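Local coordinates for protein pseudoaglycone deacetylase Dbv21 (Actinoplanes teichomyceticus, PDB 3DFI) that probably removes an acetyl group from the pseudoaglycone precursor of the lipoglycopeptide antibiotic A40926, as a zinc-dependent hydrolase of the PIG-L deacetylase family, at residues D18-V21 with L22-A26; A131-R134 with E135-S139. One frame throughout, in Å; residues are numbered along the deposited sequence.

Contact 1 (D18-V21 with L22-A26); sequences DDAV and LSVGA. With ZN (zinc ion), chain B.
Leu22 lies against the backbone carbonyl and carboxylate of Asp18, one turn earlier, where helix 19-33 begins. Its CB sits beside two carbonyl oxygens, those of Asp18 and Asp19. CG, placed beside its own backbone N and anti to the carbonyl carbon (chi1 -78°), rests 3.3 Å from Asp18 O. From there CD1 runs on past the same oxygen to the carboxylate, 3.7 Å from Asp18 OD2, while Met223 of helix 213-223 also touches the leucine side chain. The Leu22 N-H meets Asp18 O at 3.0 Å to close the first turn. Asp18 itself stands at the N-cap position, but its carboxylate makes no capping bond; OD1 instead accepts a hydrogen bond from water 1, at 2.5 Å, and that water is also a ligand of the zinc ion.

One residue on, Asp19 O takes two donors from Ser23, N and OG, each at 3.0 Å and from opposite faces of the carbonyl plane. Ser23 OG is also hydrogen-bonded with the backbone N of Leu185. Further along, Val24 N gives Ala20 O a short bond of 2.7 Å, and Gly25 N reaches Val21 O only weakly.

The Asp19 carboxylate reaches the zinc ion asymmetrically, with OD2 at 1.8 Å and OD1 at a long 2.6 Å from the metal. His16 and His161 complete the protein ligands, a His-Asp-His site at the helix N-terminus within the Rossmann-like fold of PIG-L deacetylases.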
loop_
_atom_site.group_PDB
_atom_site.type_symbol
_atom_site.label_atom_id
_atom_site.label_comp_id
_atom_site.label_asym_id
_atom_site.label_seq_id
_atom_site.Cartn_x
_atom_site.Cartn_y
_atom_site.Cartn_z
ATOM N N ASP A 18 3.412 -5.222 0.534
ATOM C CA ASP A 18 4.463 -4.441 -0.130
ATOM C C ASP A 18 3.981 -3.050 -0.551
ATOM O O ASP A 18 4.796 -2.116 -0.581
ATOM C CB ASP A 18 5.134 -5.157 -1.315
ATOM C CG ASP A 18 4.217 -5.353 -2.531
ATOM O OD1 ASP A 18 2.973 -5.204 -2.461
ATOM O OD2 ASP A 18 4.771 -5.695 -3.592
ATOM N N ASP A 19 2.685 -2.916 -0.869
ATOM C CA ASP A 19 2.180 -1.702 -1.539
ATOM C C ASP A 19 2.398 -0.412 -0.716
ATOM O O ASP A 19 2.905 0.584 -1.251
ATOM C CB ASP A 19 0.701 -1.894 -2.010
ATOM C CG ASP A 19 0.588 -2.839 -3.244
ATOM O OD1 ASP A 19 1.264 -2.619 -4.235
ATOM O OD2 ASP A 19 -0.150 -3.823 -3.253
ATOM N N ALA A 20 2.024 -0.417 0.570
ATOM C CA ALA A 20 2.219 0.759 1.443
ATOM C C ALA A 20 3.678 1.201 1.549
ATOM O O ALA A 20 3.991 2.374 1.404
ATOM C CB ALA A 20 1.661 0.501 2.834
ATOM N N VAL A 21 4.579 0.257 1.791
ATOM C CA VAL A 21 5.986 0.597 1.956
ATOM C C VAL A 21 6.531 1.186 0.667
ATOM O O VAL A 21 7.261 2.191 0.689
ATOM C CB VAL A 21 6.816 -0.628 2.418
ATOM C CG1 VAL A 21 8.324 -0.356 2.309
ATOM C CG2 VAL A 21 6.447 -0.975 3.842
ATOM N N LEU A 22 6.149 0.582 -0.453
ATOM C CA LEU A 22 6.635 1.010 -1.777
ATOM C C LEU A 22 6.171 2.422 -2.134
ATOM O O LEU A 22 6.893 3.182 -2.811
ATOM C CB LEU A 22 6.123 0.056 -2.868
ATOM C CG LEU A 22 6.783 -1.310 -3.085
ATOM C CD1 LEU A 22 5.910 -2.193 -3.975
ATOM C CD2 LEU A 22 8.136 -1.126 -3.669
ATOM N N SER A 23 4.953 2.751 -1.711
ATOM C CA SER A 23 4.311 4.008 -2.123
ATOM C C SER A 23 4.419 5.128 -1.101
ATOM O O SER A 23 4.629 6.268 -1.486
ATOM C CB SER A 23 2.842 3.792 -2.451
ATOM O OG SER A 23 2.682 2.744 -3.371
ATOM N N VAL A 24 4.242 4.818 0.183
ATOM C CA VAL A 24 4.276 5.851 1.245
ATOM C C VAL A 24 5.324 5.601 2.367
ATOM O O VAL A 24 5.330 6.278 3.398
ATOM C CB VAL A 24 2.818 6.160 1.792
ATOM C CG1 VAL A 24 2.135 4.918 2.264
ATOM C CG2 VAL A 24 2.841 7.205 2.873
ATOM N N GLY A 25 6.234 4.654 2.126
ATOM C CA GLY A 25 7.190 4.228 3.137
ATOM C C GLY A 25 8.008 5.351 3.756
ATOM O O GLY A 25 8.188 5.376 4.973
ATOM N N ALA A 26 8.513 6.271 2.936
ATOM C CA ALA A 26 9.267 7.419 3.467
ATOM C C ALA A 26 8.408 8.402 4.314
ATOM O O ALA A 26 8.854 8.900 5.340
ATOM C CB ALA A 26 10.004 8.154 2.337
HETATM ZN ZN ZN B . -0.496 -4.419 -4.858
HETATM O O HOH W 1 1.600 -5.701 -4.471
#

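Contact 2 (A131-R134 with E135-S139); sequences AAIR and EDIES
Glu135 opens its segment by donating from N to Ala131 O, 3.1 Å away, and its CB comes near Ala132 O. Asp136 N follows with a long, weak bond to Ala132 O, although it is nearly straight. The carboxylate of Asp136 leaves this line and forms a salt bridge with Arg94. Ile137 N bonds to Ile133 O, and the two isoleucine side chains run alongside each other in the same direction, with Ile133 CG2 3.6 Å from Ile137 CD1. Both continue into the core, where Ala167 and Thr168 of helix 159-174 meet them.

Glu138 closes the walk. Its N donates to Arg134 O at 2.8 Å, and its side chain swings back to the arginine of the preceding turn. Arg134 leaves the helix with CG anti to the backbone N (chi1 177°) and stays extended to NE, which bonds to Glu138 OE2 at 2.8 Å from above the carboxylate plane. NH1 approaches the same oxygen more loosely, at 3.3 Å, on its syn lone pair. OE2 lies in the guanidinium plane, yet the carboxylate is turned 61° from it. This side-on i to i+4 salt bridge would probably favour charged Glu138, an effect that nearby Glu174, in a long, weak ion pair with Arg134 NH1, may partly offset.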
loop_
_atom_site.group_PDB
_atom_site.type_symbol
_atom_site.label_atom_id
_atom_site.label_comp_id
_atom_site.label_asym_id
_atom_site.label_seq_id
_atom_site.Cartn_x
_atom_site.Cartn_y
_atom_site.Cartn_z
ATOM N N ALA A 131 -17.780 -4.952 0.415
ATOM C CA ALA A 131 -18.564 -4.821 1.646
ATOM C C ALA A 131 -17.897 -5.588 2.800
ATOM O O ALA A 131 -17.842 -5.090 3.933
ATOM C CB ALA A 131 -19.999 -5.284 1.420
ATOM N N ALA A 132 -17.363 -6.775 2.490
ATOM C CA ALA A 132 -16.626 -7.585 3.461
ATOM C C ALA A 132 -15.346 -6.889 3.910
ATOM O O ALA A 132 -15.022 -6.879 5.106
ATOM C CB ALA A 132 -16.281 -8.979 2.872
ATOM N N ILE A 133 -14.611 -6.334 2.951
ATOM C CA ILE A 133 -13.407 -5.597 3.258
ATOM C C ILE A 133 -13.727 -4.363 4.103
ATOM O O ILE A 133 -13.069 -4.112 5.106
ATOM C CB ILE A 133 -12.644 -5.164 1.969
ATOM C CG1 ILE A 133 -12.123 -6.379 1.201
ATOM C CG2 ILE A 133 -11.498 -4.203 2.313
ATOM C CD1 ILE A 133 -11.519 -5.999 -0.149
ATOM N N ARG A 134 -14.742 -3.600 3.693
ATOM C CA ARG A 134 -15.188 -2.415 4.441
ATOM C C ARG A 134 -15.459 -2.693 5.949
ATOM O O ARG A 134 -15.053 -1.903 6.812
ATOM C CB ARG A 134 -16.434 -1.808 3.775
ATOM C CG ARG A 134 -17.026 -0.612 4.531
ATOM C CD ARG A 134 -18.433 -0.241 4.044
ATOM N NE ARG A 134 -19.066 0.708 4.949
ATOM C CZ ARG A 134 -20.191 1.394 4.703
ATOM N NH1 ARG A 134 -20.665 2.216 5.628
ATOM N NH2 ARG A 134 -20.837 1.284 3.541
ATOM N N GLU A 135 -16.160 -3.788 6.250
ATOM C CA GLU A 135 -16.474 -4.177 7.649
ATOM C C GLU A 135 -15.191 -4.318 8.471
ATOM O O GLU A 135 -15.083 -3.789 9.568
ATOM C CB GLU A 135 -17.158 -5.537 7.682
ATOM C CG GLU A 135 -18.625 -5.574 7.685
ATOM C CD GLU A 135 -19.124 -6.973 8.039
ATOM O OE1 GLU A 135 -19.863 -7.121 9.052
ATOM O OE2 GLU A 135 -18.754 -7.929 7.317
ATOM N N ASP A 136 -14.232 -5.056 7.926
ATOM C CA ASP A 136 -12.923 -5.258 8.549
ATOM C C ASP A 136 -12.110 -3.971 8.712
ATOM O O ASP A 136 -11.405 -3.812 9.712
ATOM C CB ASP A 136 -12.113 -6.291 7.758
ATOM C CG ASP A 136 -12.623 -7.698 7.934
ATOM O OD1 ASP A 136 -13.775 -7.920 8.415
ATOM O OD2 ASP A 136 -11.848 -8.618 7.609
ATOM N N ILE A 137 -12.183 -3.076 7.727
ATOM C CA ILE A 137 -11.547 -1.760 7.846
ATOM C C ILE A 137 -12.231 -0.892 8.918
ATOM O O ILE A 137 -11.554 -0.218 9.683
ATOM C CB ILE A 137 -11.475 -0.994 6.476
ATOM C CG1 ILE A 137 -10.523 -1.717 5.511
ATOM C CG2 ILE A 137 -10.903 0.420 6.654
ATOM C CD1 ILE A 137 -10.685 -1.219 4.097
ATOM N N GLU A 138 -13.563 -0.913 8.987
ATOM C CA GLU A 138 -14.251 -0.243 10.085
ATOM C C GLU A 138 -13.789 -0.799 11.437
ATOM O O GLU A 138 -13.512 -0.034 12.357
ATOM C CB GLU A 138 -15.788 -0.292 9.929
ATOM C CG GLU A 138 -16.242 0.531 8.691
ATOM C CD GLU A 138 -17.732 0.740 8.549
ATOM O OE1 GLU A 138 -18.491 0.292 9.427
ATOM O OE2 GLU A 138 -18.150 1.382 7.551
ATOM N N SER A 139 -13.704 -2.120 11.557
ATOM C CA SER A 139 -13.244 -2.757 12.800
ATOM C C SER A 139 -11.819 -2.298 13.130
ATOM O O SER A 139 -11.520 -1.985 14.280
ATOM C CB SER A 139 -13.284 -4.284 12.676
ATOM O OG SER A 139 -14.606 -4.729 12.490
#

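Both contacts lie within single helices of one alpha/beta domain, but they differ in burial and in distance from the metal. Contact 1 is fully buried, its centre about 6 Å from that of the chain, and supplies a zinc ligand directly. Contact 2 is partly buried, its centre about 17 Å out, and the side chain of Ile133 stays about 12 Å from the zinc ion. The centres of contact 1 and contact 2 are about 22 Å apart, and the nearest atoms of contact 1 and contact 2 about 12 Å. What connects them is helix 159-174: it carries the zinc ligand His161, which joins Asp19 at the metal, and it packs against Ile133, Ile137 and Glu138 of contact 2.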